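Local coordinates for exopolysaccharide biosynthesis protein (PDB 6TGF) that probably modifies exopolysaccharide biofilm glycans as a hydrolase with a parallel beta-helix fold resembling that of bacteriophage tailspikes, at residues A211-D214 with F219-D222; F239-I244 with Y259-Q264; T139-P144 with P181-A186; G216-F219 with F224-R227. All coordinates share one frame; numbering follows the deposited sequence.

Followed from the N terminus, contact 3 closes first: it joins the strand 139-143 of the head-binding region to the loop leading into strand 187-190, spanning 36 residues, part of them unmodelled. Contacts 1 and 4 come next and overlap: contact 4 opens on the strand where contact 1 closes, and the two share Phe219, their centres lying about 5 Å apart on one sheet edge. Contact 2 follows in series, closing a 14-residue connection onto helix 252-265. It touches contacts 1 and 4 through Asp214, Gly216, Val217 and Phe219. Contact 3 touches the same sheet through Pro181 and Ala186, against Phe224 and Trp226 of contact 4.

Contact 1: residues A211-D214 with F219-D222; sequences AQDD and FSGD
Asp213 meets Ser220 and Phe219 through its carboxylate, and it is the residue with the most surface buried in the pairing. Its OD2 accepts a hydrogen bond from Ser220 N at 3.3 Å. The hydrogen bond is fairly straight (158°), but the N-H comes from above the carboxylate plane, about 45° out of it. The CG of Asp213 stands anti to the backbone N (chi1 -168°), which carries the group across to the strand. OD2 also forms a salt bridge with Arg177 NE, so a single oxygen serves both an amide and a guanidinium; the positive charge probably favours the ionised carboxylate. Asp213 OD2 lies 3.4 Å from Phe219 CA, approaching the phenylalanine by its backbone.

Ser220 belongs to strand 218-221, which lies at the edge of a mixed sheet and is hydrogen-bonded to strand 224-228 through Phe219 and Trp226. The backbone amide of Ser220 is taken up by the Asp213 carboxylate at this outer edge of the sheet. Ser220 CB points toward the loop and packs 3.5 Å from Ala211 O. The serine OG, lying between the backbone N and the carbonyl carbon, comes beside Asp213 CB. Ser220 OG is also 3.3 Å from Asp213 N, but the angle is too poor for a hydrogen bond.

The Phe219 ring heads the other way, toward Val173 and Leu176 of helix 173-176 and toward Trp193. Beyond Asp213 the loop is braced by Asp214, whose OD1 accepts from the amides of Gly216, Val217 and Ile218.

Contact 2: residues F239-I244 with Y259-Q264; sequences FDFGAI and YQWSQQ. With EDO (1,2-ethanediol), chain C.
Phe241 and Trp261 carry the apolar contact, meeting as two buried side chains that cross at about a right angle. The leading part of the phenyl ring does the touching: CE2 lies 3.8 Å from Trp261 CB, while CZ lies over the indole, 3.5 Å above its plane and displaced toward the rim. The ring centroids, taken to the five-membered ring, are 5.5 Å apart. Their planes meet at 55°, an oblique pairing. Trp261 CB points toward the 239-244 segment, and with CG anti to the backbone N (chi1 167°) the five-membered ring is brought against Phe241 CZ.

Polar interactions belong to the individual segments. In the helix, Ser262 OG donates to Tyr259 O at 2.6 Å, with the donor tilted 19° from the carbonyl plane; that oxygen also accepts from Gln263 N in the regular helical pattern. In the 239-244 segment, Gly242 N bonds to Phe239 O. An ethanediol, probably from the crystallisation liquor, makes a weak hydrogen bond through its O1 to Phe241 O, 3.4 Å away.

The phenyl ring of Phe241 also touches Ala254, Ala257 and Met258 of helix 252-265, and Trp261 packs on Asp214 and Val217 of the loop before strand 218-221. Elsewhere on the helix Tyr259 meets Phe285 and Phe293 and packs with Arg290 of strand 290-296, a position consistent with a helix covering the N-terminal end of the parallel beta-helix.

Contact 3: residues T139-P144 with P181-A186; sequences TVFNIP and PLFEGA
The rings of Phe141 and Phe183 form an offset edge-to-face pair, Phe183 turning its edge toward the face of Phe141. Their planes are inclined at 67°, and the centroids are 5.8 Å apart. Between the two rings the nearest atoms are Phe141 CE1 and Phe183 CE2, 3.9 Å apart. Phe183 reaches this place because its CG lies between the backbone N and the carbonyl carbon (chi1 49°), swinging the ring out toward the strand.

Ile143, two residues on from Phe141, lays its terminal CD1 3.4 Å from Phe183 CD2, coming in across the ring at about a right angle. Leu182 adds a lighter touch, its CD1 to Phe141 CZ at 4.1 Å. On the Phe183 side, Ala186 CB sits 3.6 Å above one face of the ring, brought there by the type II beta turn from Phe183 to Ala186, whose bond runs from Ala186 N to Phe183 O.

Val140 and Phe141 form a classic beta bulge opposite Leu132. The apolar cluster joins this edge strand of the four-stranded antiparallel sheet, in the head-binding family region, to the loop before strand 187-190.

Contact 4: residues G216-F219 with F224-R227; sequences GVIF and FHWR
Phe219 and Trp226 form the hydrogen-bonded pair of an antiparallel pairing, with bonds in both directions. Phe219 N donates to Trp226 O at 3.1 Å, with the amide in the carbonyl plane. The return bond, Trp226 N to Phe219 O, is 2.8 Å long, its donor tilted 32° from the carbonyl plane. Ile218 and Arg227 follow as a non-hydrogen-bonded pair with CA atoms 4.8 Å apart. CA-H...O contacts add to the pairing, such as Arg227 CA with Val217 O at 3.4 Å.

On the face of Ile218 and Arg227 the aliphatic CD1 of Ile218 packs against the arginine chain and its guanidinium, touching atoms from CB along to NH1, as the two side chains run side by side in the same direction. Ile218 CD1 also lies 3.8 Å from His225 CD2, while Ile218 CG2 rests against the same imidazole. The opposite face carries Phe219 and Trp226; the indole leads away from Phe219, and its NE1 donates to Thr179 O.

The arrangement is a beta hairpin of strands 218-221 and 224-228, its first strand ending a mixed sheet at the edge and its second continuing to strand 202-207.

Contact 1: residues A211-D214 with F219-D222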
loop_
_atom_site.group_PDB
_atom_site.type_symbol
_atom_site.label_atom_id
_atom_site.label_comp_id
_atom_site.label_asym_id
_atom_site.label_seq_id
_atom_site.Cartn_x
_atom_site.Cartn_y
_atom_site.Cartn_z
ATOM N N ALA B 211 39.502 -3.102 27.373
ATOM C CA ALA B 211 38.210 -2.808 26.709
ATOM C C ALA B 211 37.244 -2.191 27.726
ATOM O O ALA B 211 37.142 -2.728 28.847
ATOM C CB ALA B 211 37.641 -4.067 26.102
ATOM N N GLN B 212 36.571 -1.102 27.341
ATOM C CA GLN B 212 35.594 -0.368 28.192
ATOM C C GLN B 212 34.303 -1.187 28.307
ATOM O O GLN B 212 33.842 -1.716 27.275
ATOM C CB GLN B 212 35.317 1.027 27.625
ATOM C CG GLN B 212 36.111 2.127 28.319
ATOM C CD GLN B 212 36.289 3.368 27.477
ATOM O OE1 GLN B 212 36.392 3.313 26.252
ATOM N NE2 GLN B 212 36.345 4.512 28.141
ATOM N N ASP B 213 33.756 -1.278 29.524
ATOM C CA ASP B 213 32.450 -1.923 29.828
ATOM C C ASP B 213 31.347 -1.162 29.083
ATOM O O ASP B 213 31.236 0.061 29.303
ATOM C CB ASP B 213 32.185 -1.942 31.338
ATOM C CG ASP B 213 31.031 -2.830 31.770
ATOM O OD1 ASP B 213 29.914 -2.641 31.245
ATOM O OD2 ASP B 213 31.255 -3.697 32.640
ATOM N N ASP B 214 30.581 -1.854 28.231
ATOM C CA ASP B 214 29.425 -1.283 27.483
ATOM C C ASP B 214 28.107 -1.849 28.039
ATOM O O ASP B 214 27.053 -1.565 27.435
ATOM C CB ASP B 214 29.569 -1.511 25.974
ATOM C CG ASP B 214 29.658 -2.965 25.545
ATOM O OD1 ASP B 214 29.060 -3.823 26.226
ATOM O OD2 ASP B 214 30.327 -3.228 24.527
ATOM N N PHE B 219 31.828 -6.793 29.468
ATOM C CA PHE B 219 31.805 -6.634 30.947
ATOM C C PHE B 219 33.242 -6.739 31.466
ATOM O O PHE B 219 33.833 -7.834 31.368
ATOM C CB PHE B 219 30.900 -7.683 31.595
ATOM C CG PHE B 219 29.481 -7.674 31.087
ATOM C CD1 PHE B 219 28.526 -6.851 31.661
ATOM C CD2 PHE B 219 29.107 -8.483 30.026
ATOM C CE1 PHE B 219 27.224 -6.841 31.185
ATOM C CE2 PHE B 219 27.805 -8.473 29.551
ATOM C CZ PHE B 219 26.865 -7.653 30.133
ATOM N N SER B 220 33.785 -5.634 31.987
ATOM C CA SER B 220 35.215 -5.486 32.363
ATOM C C SER B 220 35.375 -5.371 33.883
ATOM O O SER B 220 34.458 -4.844 34.547
ATOM C CB SER B 220 35.842 -4.313 31.656
ATOM O OG SER B 220 35.086 -3.133 31.865
ATOM N N GLY B 221 36.507 -5.864 34.393
ATOM C CA GLY B 221 36.952 -5.713 35.790
ATOM C C GLY B 221 38.299 -5.019 35.851
ATOM O O GLY B 221 38.609 -4.260 34.913
ATOM N N ASP B 222 39.078 -5.281 36.903
ATOM C CA ASP B 222 40.401 -4.646 37.142
ATOM C C ASP B 222 41.463 -5.416 36.348
ATOM O O ASP B 222 42.008 -6.398 36.883
ATOM C CB ASP B 222 40.714 -4.579 38.641
ATOM C CG ASP B 222 41.718 -3.505 39.024
ATOM O OD1 ASP B 222 42.297 -2.880 38.110
ATOM O OD2 ASP B 222 41.912 -3.297 40.239
#

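Contact 2: residues F239-I244 with Y259-Q264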
loop_
_atom_site.group_PDB
_atom_site.type_symbol
_atom_site.label_atom_id
_atom_site.label_comp_id
_atom_site.label_asym_id
_atom_site.label_seq_id
_atom_site.Cartn_x
_atom_site.Cartn_y
_atom_site.Cartn_z
ATOM N N PHE B 239 17.524 -7.097 27.246
ATOM C CA PHE B 239 17.812 -8.123 28.285
ATOM C C PHE B 239 19.331 -8.300 28.418
ATOM O O PHE B 239 19.816 -8.443 29.555
ATOM C CB PHE B 239 17.152 -9.469 27.963
ATOM C CG PHE B 239 15.668 -9.579 28.232
ATOM C CD1 PHE B 239 15.000 -8.668 29.039
ATOM C CD2 PHE B 239 14.941 -10.634 27.701
ATOM C CE1 PHE B 239 13.640 -8.795 29.282
ATOM C CE2 PHE B 239 13.582 -10.761 27.947
ATOM C CZ PHE B 239 12.934 -9.842 28.738
ATOM N N ASP B 240 20.050 -8.270 27.290
ATOM C CA ASP B 240 21.528 -8.433 27.225
ATOM C C ASP B 240 22.222 -7.210 27.836
ATOM O O ASP B 240 23.395 -7.353 28.235
ATOM C CB ASP B 240 22.002 -8.662 25.788
ATOM C CG ASP B 240 21.464 -9.941 25.172
ATOM O OD1 ASP B 240 21.621 -11.005 25.802
ATOM O OD2 ASP B 240 20.879 -9.858 24.076
ATOM N N PHE B 241 21.535 -6.062 27.898
ATOM C CA PHE B 241 22.051 -4.785 28.460
ATOM C C PHE B 241 21.460 -4.532 29.856
ATOM O O PHE B 241 21.680 -3.434 30.402
ATOM C CB PHE B 241 21.795 -3.640 27.476
ATOM C CG PHE B 241 22.712 -3.656 26.279
ATOM C CD1 PHE B 241 22.446 -4.473 25.190
ATOM C CD2 PHE B 241 23.858 -2.874 26.252
ATOM C CE1 PHE B 241 23.299 -4.498 24.096
ATOM C CE2 PHE B 241 24.712 -2.901 25.159
ATOM C CZ PHE B 241 24.429 -3.711 24.082
ATOM N N GLY B 242 20.747 -5.518 30.417
ATOM C CA GLY B 242 20.352 -5.566 31.840
ATOM C C GLY B 242 18.926 -5.096 32.093
ATOM O O GLY B 242 18.600 -4.842 33.270
ATOM N N ALA B 243 18.097 -4.985 31.050
ATOM C CA ALA B 243 16.666 -4.614 31.167
ATOM C C ALA B 243 15.892 -5.781 31.789
ATOM O O ALA B 243 16.287 -6.942 31.562
ATOM C CB ALA B 243 16.103 -4.239 29.819
ATOM N N ILE B 244 14.844 -5.476 32.560
ATOM C CA ILE B 244 13.939 -6.475 33.205
ATOM C C ILE B 244 12.503 -6.168 32.770
ATOM O O ILE B 244 12.059 -5.021 32.969
ATOM C CB ILE B 244 14.102 -6.460 34.740
ATOM C CG1 ILE B 244 15.555 -6.706 35.159
ATOM C CG2 ILE B 244 13.155 -7.456 35.398
ATOM C CD1 ILE B 244 15.856 -6.336 36.593
ATOM N N TYR B 259 22.040 1.694 23.055
ATOM C CA TYR B 259 22.094 2.800 22.066
ATOM C C TYR B 259 23.554 3.178 21.805
ATOM O O TYR B 259 23.986 3.134 20.640
ATOM C CB TYR B 259 21.324 4.039 22.531
ATOM C CG TYR B 259 21.317 5.136 21.497
ATOM C CD1 TYR B 259 20.765 4.908 20.249
ATOM C CD2 TYR B 259 21.893 6.375 21.734
ATOM C CE1 TYR B 259 20.762 5.885 19.269
ATOM C CE2 TYR B 259 21.893 7.368 20.766
ATOM C CZ TYR B 259 21.324 7.121 19.528
ATOM O OH TYR B 259 21.299 8.072 18.551
ATOM N N GLN B 260 24.280 3.537 22.866
ATOM C CA GLN B 260 25.683 4.024 22.783
ATOM C C GLN B 260 26.565 2.924 22.178
ATOM O O GLN B 260 27.472 3.270 21.400
ATOM C CB GLN B 260 26.201 4.463 24.155
ATOM C CG GLN B 260 27.314 5.498 24.066
ATOM C CD GLN B 260 28.290 5.405 25.215
ATOM O OE1 GLN B 260 28.841 4.343 25.502
ATOM N NE2 GLN B 260 28.523 6.527 25.877
ATOM N N TRP B 261 26.299 1.656 22.516
ATOM C CA TRP B 261 26.980 0.471 21.924
ATOM C C TRP B 261 26.781 0.470 20.403
ATOM O O TRP B 261 27.791 0.402 19.679
ATOM C CB TRP B 261 26.481 -0.841 22.546
ATOM C CG TRP B 261 26.910 -2.053 21.776
ATOM C CD1 TRP B 261 28.125 -2.673 21.829
ATOM C CD2 TRP B 261 26.133 -2.781 20.806
ATOM N NE1 TRP B 261 28.154 -3.738 20.970
ATOM C CE2 TRP B 261 26.948 -3.830 20.330
ATOM C CE3 TRP B 261 24.836 -2.652 20.299
ATOM C CZ2 TRP B 261 26.501 -4.742 19.374
ATOM C CZ3 TRP B 261 24.395 -3.554 19.354
ATOM C CH2 TRP B 261 25.219 -4.584 18.899
ATOM N N SER B 262 25.524 0.536 19.951
ATOM C CA SER B 262 25.118 0.470 18.521
ATOM C C SER B 262 25.729 1.638 17.738
ATOM O O SER B 262 26.085 1.433 16.564
ATOM C CB SER B 262 23.619 0.449 18.384
ATOM O OG SER B 262 23.064 1.719 18.691
ATOM N N GLN B 263 25.829 2.817 18.363
ATOM C CA GLN B 263 26.438 4.039 17.770
ATOM C C GLN B 263 27.950 3.829 17.609
ATOM O O GLN B 263 28.454 4.023 16.485
ATOM C CB GLN B 263 26.148 5.268 18.637
ATOM C CG GLN B 263 24.680 5.676 18.656
ATOM C CD GLN B 263 24.177 6.145 17.312
ATOM O OE1 GLN B 263 24.904 6.753 16.529
ATOM N NE2 GLN B 263 22.914 5.871 17.033
ATOM N N GLN B 264 28.635 3.441 18.690
ATOM C CA GLN B 264 30.108 3.219 18.725
ATOM C C GLN B 264 30.489 2.048 17.808
ATOM O O GLN B 264 31.582 2.104 17.211
ATOM C CB GLN B 264 30.588 2.950 20.153
ATOM C CG GLN B 264 30.680 4.206 21.012
ATOM C CD GLN B 264 31.306 3.952 22.364
ATOM O OE1 GLN B 264 31.719 4.877 23.059
ATOM N NE2 GLN B 264 31.382 2.688 22.751
HETATM C C1 EDO C . 20.747 -2.083 33.442
HETATM O O1 EDO C . 21.811 -1.272 32.982
HETATM C C2 EDO C . 21.111 -2.903 34.628
HETATM O O2 EDO C . 20.631 -2.404 35.865
#

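Contact 3: residues T139-P144 with P181-A186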
loop_
_atom_site.group_PDB
_atom_site.type_symbol
_atom_site.label_atom_id
_atom_site.label_comp_id
_atom_site.label_asym_id
_atom_site.label_seq_id
_atom_site.Cartn_x
_atom_site.Cartn_y
_atom_site.Cartn_z
ATOM N N THR B 139 48.180 -33.972 32.828
ATOM C CA THR B 139 48.066 -32.501 32.633
ATOM C C THR B 139 46.646 -32.153 32.170
ATOM O O THR B 139 46.171 -32.785 31.207
ATOM C CB THR B 139 49.104 -31.976 31.633
ATOM O OG1 THR B 139 49.061 -32.797 30.467
ATOM C CG2 THR B 139 50.507 -31.960 32.194
ATOM N N VAL B 140 46.009 -31.189 32.842
ATOM C CA VAL B 140 44.689 -30.604 32.460
ATOM C C VAL B 140 44.966 -29.430 31.514
ATOM O O VAL B 140 44.423 -29.436 30.391
ATOM C CB VAL B 140 43.876 -30.168 33.697
ATOM C CG1 VAL B 140 42.469 -29.724 33.323
ATOM C CG2 VAL B 140 43.817 -31.258 34.758
ATOM N N PHE B 141 45.781 -28.466 31.962
ATOM C CA PHE B 141 46.359 -27.372 31.137
ATOM C C PHE B 141 47.883 -27.506 31.088
ATOM O O PHE B 141 48.473 -28.119 31.999
ATOM C CB PHE B 141 46.086 -25.976 31.708
ATOM C CG PHE B 141 44.701 -25.708 32.235
ATOM C CD1 PHE B 141 43.632 -25.544 31.370
ATOM C CD2 PHE B 141 44.483 -25.552 33.595
ATOM C CE1 PHE B 141 42.363 -25.272 31.860
ATOM C CE2 PHE B 141 43.215 -25.280 34.083
ATOM C CZ PHE B 141 42.157 -25.139 33.216
ATOM N N ASN B 142 48.487 -26.917 30.054
ATOM C CA ASN B 142 49.931 -26.566 29.992
ATOM C C ASN B 142 50.068 -25.322 29.108
ATOM O O ASN B 142 50.360 -25.474 27.906
ATOM C CB ASN B 142 50.789 -27.736 29.505
ATOM C CG ASN B 142 52.274 -27.443 29.556
ATOM O OD1 ASN B 142 52.716 -26.556 30.284
ATOM N ND2 ASN B 142 53.054 -28.190 28.793
ATOM N N ILE B 143 49.835 -24.143 29.689
ATOM C CA ILE B 143 49.775 -22.836 28.969
ATOM C C ILE B 143 51.073 -22.078 29.235
ATOM O O ILE B 143 51.352 -21.711 30.375
ATOM C CB ILE B 143 48.530 -22.034 29.398
ATOM C CG1 ILE B 143 47.244 -22.840 29.190
ATOM C CG2 ILE B 143 48.476 -20.692 28.681
ATOM C CD1 ILE B 143 46.060 -22.332 29.979
ATOM N N PRO B 144 51.898 -21.816 28.195
ATOM C CA PRO B 144 53.183 -21.142 28.379
ATOM C C PRO B 144 53.042 -19.633 28.636
ATOM O O PRO B 144 53.944 -19.060 29.209
ATOM C CB PRO B 144 53.909 -21.409 27.052
ATOM C CG PRO B 144 52.792 -21.511 26.036
ATOM C CD PRO B 144 51.636 -22.143 26.784
ATOM N N PRO B 181 39.583 -13.979 34.205
ATOM C CA PRO B 181 39.774 -15.167 33.372
ATOM C C PRO B 181 41.046 -15.935 33.758
ATOM O O PRO B 181 42.007 -15.306 34.164
ATOM C CB PRO B 181 39.902 -14.616 31.942
ATOM C CG PRO B 181 39.265 -13.241 31.992
ATOM C CD PRO B 181 39.483 -12.746 33.407
ATOM N N LEU B 182 41.019 -17.266 33.627
ATOM C CA LEU B 182 42.191 -18.151 33.876
ATOM C C LEU B 182 43.295 -17.822 32.866
ATOM O O LEU B 182 44.473 -17.773 33.276
ATOM C CB LEU B 182 41.768 -19.620 33.761
ATOM C CG LEU B 182 40.992 -20.185 34.949
ATOM C CD1 LEU B 182 40.562 -21.618 34.675
ATOM C CD2 LEU B 182 41.812 -20.116 36.229
ATOM N N PHE B 183 42.914 -17.607 31.604
ATOM C CA PHE B 183 43.831 -17.318 30.470
ATOM C C PHE B 183 43.080 -16.561 29.367
ATOM O O PHE B 183 41.835 -16.494 29.414
ATOM C CB PHE B 183 44.430 -18.622 29.937
ATOM C CG PHE B 183 43.420 -19.709 29.665
ATOM C CD1 PHE B 183 42.720 -19.746 28.469
ATOM C CD2 PHE B 183 43.167 -20.695 30.605
ATOM C CE1 PHE B 183 41.791 -20.744 28.221
ATOM C CE2 PHE B 183 42.238 -21.694 30.355
ATOM C CZ PHE B 183 41.550 -21.716 29.165
ATOM N N GLU B 184 43.830 -16.009 28.408
ATOM C CA GLU B 184 43.299 -15.298 27.213
ATOM C C GLU B 184 42.508 -16.295 26.356
ATOM O O GLU B 184 43.117 -17.274 25.871
ATOM C CB GLU B 184 44.446 -14.669 26.417
ATOM C CG GLU B 184 43.994 -13.844 25.223
ATOM C CD GLU B 184 43.297 -12.539 25.567
ATOM O OE1 GLU B 184 43.704 -11.890 26.551
ATOM O OE2 GLU B 184 42.348 -12.174 24.847
ATOM N N GLY B 185 41.203 -16.057 26.192
ATOM C CA GLY B 185 40.298 -16.887 25.374
ATOM C C GLY B 185 39.538 -17.910 26.200
ATOM O O GLY B 185 38.814 -18.724 25.595
ATOM N N ALA B 186 39.697 -17.883 27.529
ATOM C CA ALA B 186 38.978 -18.756 28.488
ATOM C C ALA B 186 37.469 -18.526 28.343
ATOM O O ALA B 186 37.048 -17.354 28.379
ATOM C CB ALA B 186 39.443 -18.479 29.897
#

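Contact 4: residues G216-F219 with F224-R227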
loop_
_atom_site.group_PDB
_atom_site.type_symbol
_atom_site.label_atom_id
_atom_site.label_comp_id
_atom_site.label_asym_id
_atom_site.label_seq_id
_atom_site.Cartn_x
_atom_site.Cartn_y
_atom_site.Cartn_z
ATOM N N GLY B 216 26.648 -4.681 28.101
ATOM C CA GLY B 216 25.861 -5.589 27.240
ATOM C C GLY B 216 26.712 -6.649 26.561
ATOM O O GLY B 216 26.396 -7.842 26.710
ATOM N N VAL B 217 27.736 -6.227 25.816
ATOM C CA VAL B 217 28.629 -7.119 25.018
ATOM C C VAL B 217 29.980 -7.263 25.737
ATOM O O VAL B 217 30.526 -8.384 25.728
ATOM C CB VAL B 217 28.783 -6.588 23.580
ATOM C CG1 VAL B 217 29.688 -7.474 22.736
ATOM C CG2 VAL B 217 27.429 -6.420 22.903
ATOM N N ILE B 218 30.490 -6.180 26.335
ATOM C CA ILE B 218 31.773 -6.142 27.103
ATOM C C ILE B 218 31.459 -5.863 28.579
ATOM O O ILE B 218 30.887 -4.793 28.866
ATOM C CB ILE B 218 32.734 -5.081 26.525
ATOM C CG1 ILE B 218 33.052 -5.326 25.047
ATOM C CG2 ILE B 218 33.999 -4.978 27.366
ATOM C CD1 ILE B 218 33.901 -6.548 24.780
ATOM N N PHE B 219 31.828 -6.793 29.468
ATOM C CA PHE B 219 31.805 -6.634 30.947
ATOM C C PHE B 219 33.242 -6.739 31.466
ATOM O O PHE B 219 33.833 -7.834 31.368
ATOM C CB PHE B 219 30.900 -7.683 31.595
ATOM C CG PHE B 219 29.481 -7.674 31.087
ATOM C CD1 PHE B 219 28.526 -6.851 31.661
ATOM C CD2 PHE B 219 29.107 -8.483 30.026
ATOM C CE1 PHE B 219 27.224 -6.841 31.185
ATOM C CE2 PHE B 219 27.805 -8.473 29.551
ATOM C CZ PHE B 219 26.865 -7.653 30.133
ATOM N N PHE B 224 41.044 -6.827 33.168
ATOM C CA PHE B 224 40.441 -7.898 32.332
ATOM C C PHE B 224 39.021 -7.501 31.917
ATOM O O PHE B 224 38.469 -6.526 32.469
ATOM C CB PHE B 224 40.412 -9.228 33.090
ATOM C CG PHE B 224 39.484 -9.253 34.279
ATOM C CD1 PHE B 224 38.140 -9.560 34.126
ATOM C CD2 PHE B 224 39.953 -8.965 35.551
ATOM C CE1 PHE B 224 37.288 -9.580 35.220
ATOM C CE2 PHE B 224 39.100 -8.985 36.643
ATOM C CZ PHE B 224 37.770 -9.294 36.476
ATOM N N HIS B 225 38.452 -8.258 30.975
ATOM C CA HIS B 225 37.042 -8.133 30.524
ATOM C C HIS B 225 36.572 -9.461 29.927
ATOM O O HIS B 225 37.424 -10.335 29.664
ATOM C CB HIS B 225 36.886 -6.962 29.541
ATOM C CG HIS B 225 37.340 -7.260 28.150
ATOM N ND1 HIS B 225 38.634 -7.024 27.729
ATOM C CD2 HIS B 225 36.680 -7.757 27.083
ATOM C CE1 HIS B 225 38.750 -7.368 26.463
ATOM N NE2 HIS B 225 37.567 -7.824 26.043
ATOM N N TRP B 226 35.256 -9.592 29.747
ATOM C CA TRP B 226 34.587 -10.725 29.060
ATOM C C TRP B 226 33.800 -10.178 27.867
ATOM O O TRP B 226 33.026 -9.224 28.063
ATOM C CB TRP B 226 33.677 -11.484 30.032
ATOM C CG TRP B 226 34.395 -12.076 31.204
ATOM C CD1 TRP B 226 34.631 -11.473 32.405
ATOM C CD2 TRP B 226 34.968 -13.392 31.296
ATOM N NE1 TRP B 226 35.311 -12.323 33.234
ATOM C CE2 TRP B 226 35.532 -13.506 32.584
ATOM C CE3 TRP B 226 35.062 -14.481 30.421
ATOM C CZ2 TRP B 226 36.178 -14.665 33.014
ATOM C CZ3 TRP B 226 35.700 -15.626 30.847
ATOM C CH2 TRP B 226 36.250 -15.714 32.127
ATOM N N ARG B 227 34.008 -10.756 26.681
ATOM C CA ARG B 227 33.309 -10.373 25.425
ATOM C C ARG B 227 32.239 -11.427 25.127
ATOM O O ARG B 227 32.587 -12.623 25.070
ATOM C CB ARG B 227 34.319 -10.219 24.282
ATOM C CG ARG B 227 33.702 -9.985 22.909
ATOM C CD ARG B 227 34.642 -9.306 21.921
ATOM N NE ARG B 227 36.037 -9.319 22.360
ATOM C CZ ARG B 227 36.791 -8.244 22.614
ATOM N NH1 ARG B 227 36.314 -7.019 22.453
ATOM N NH2 ARG B 227 38.041 -8.403 23.019
#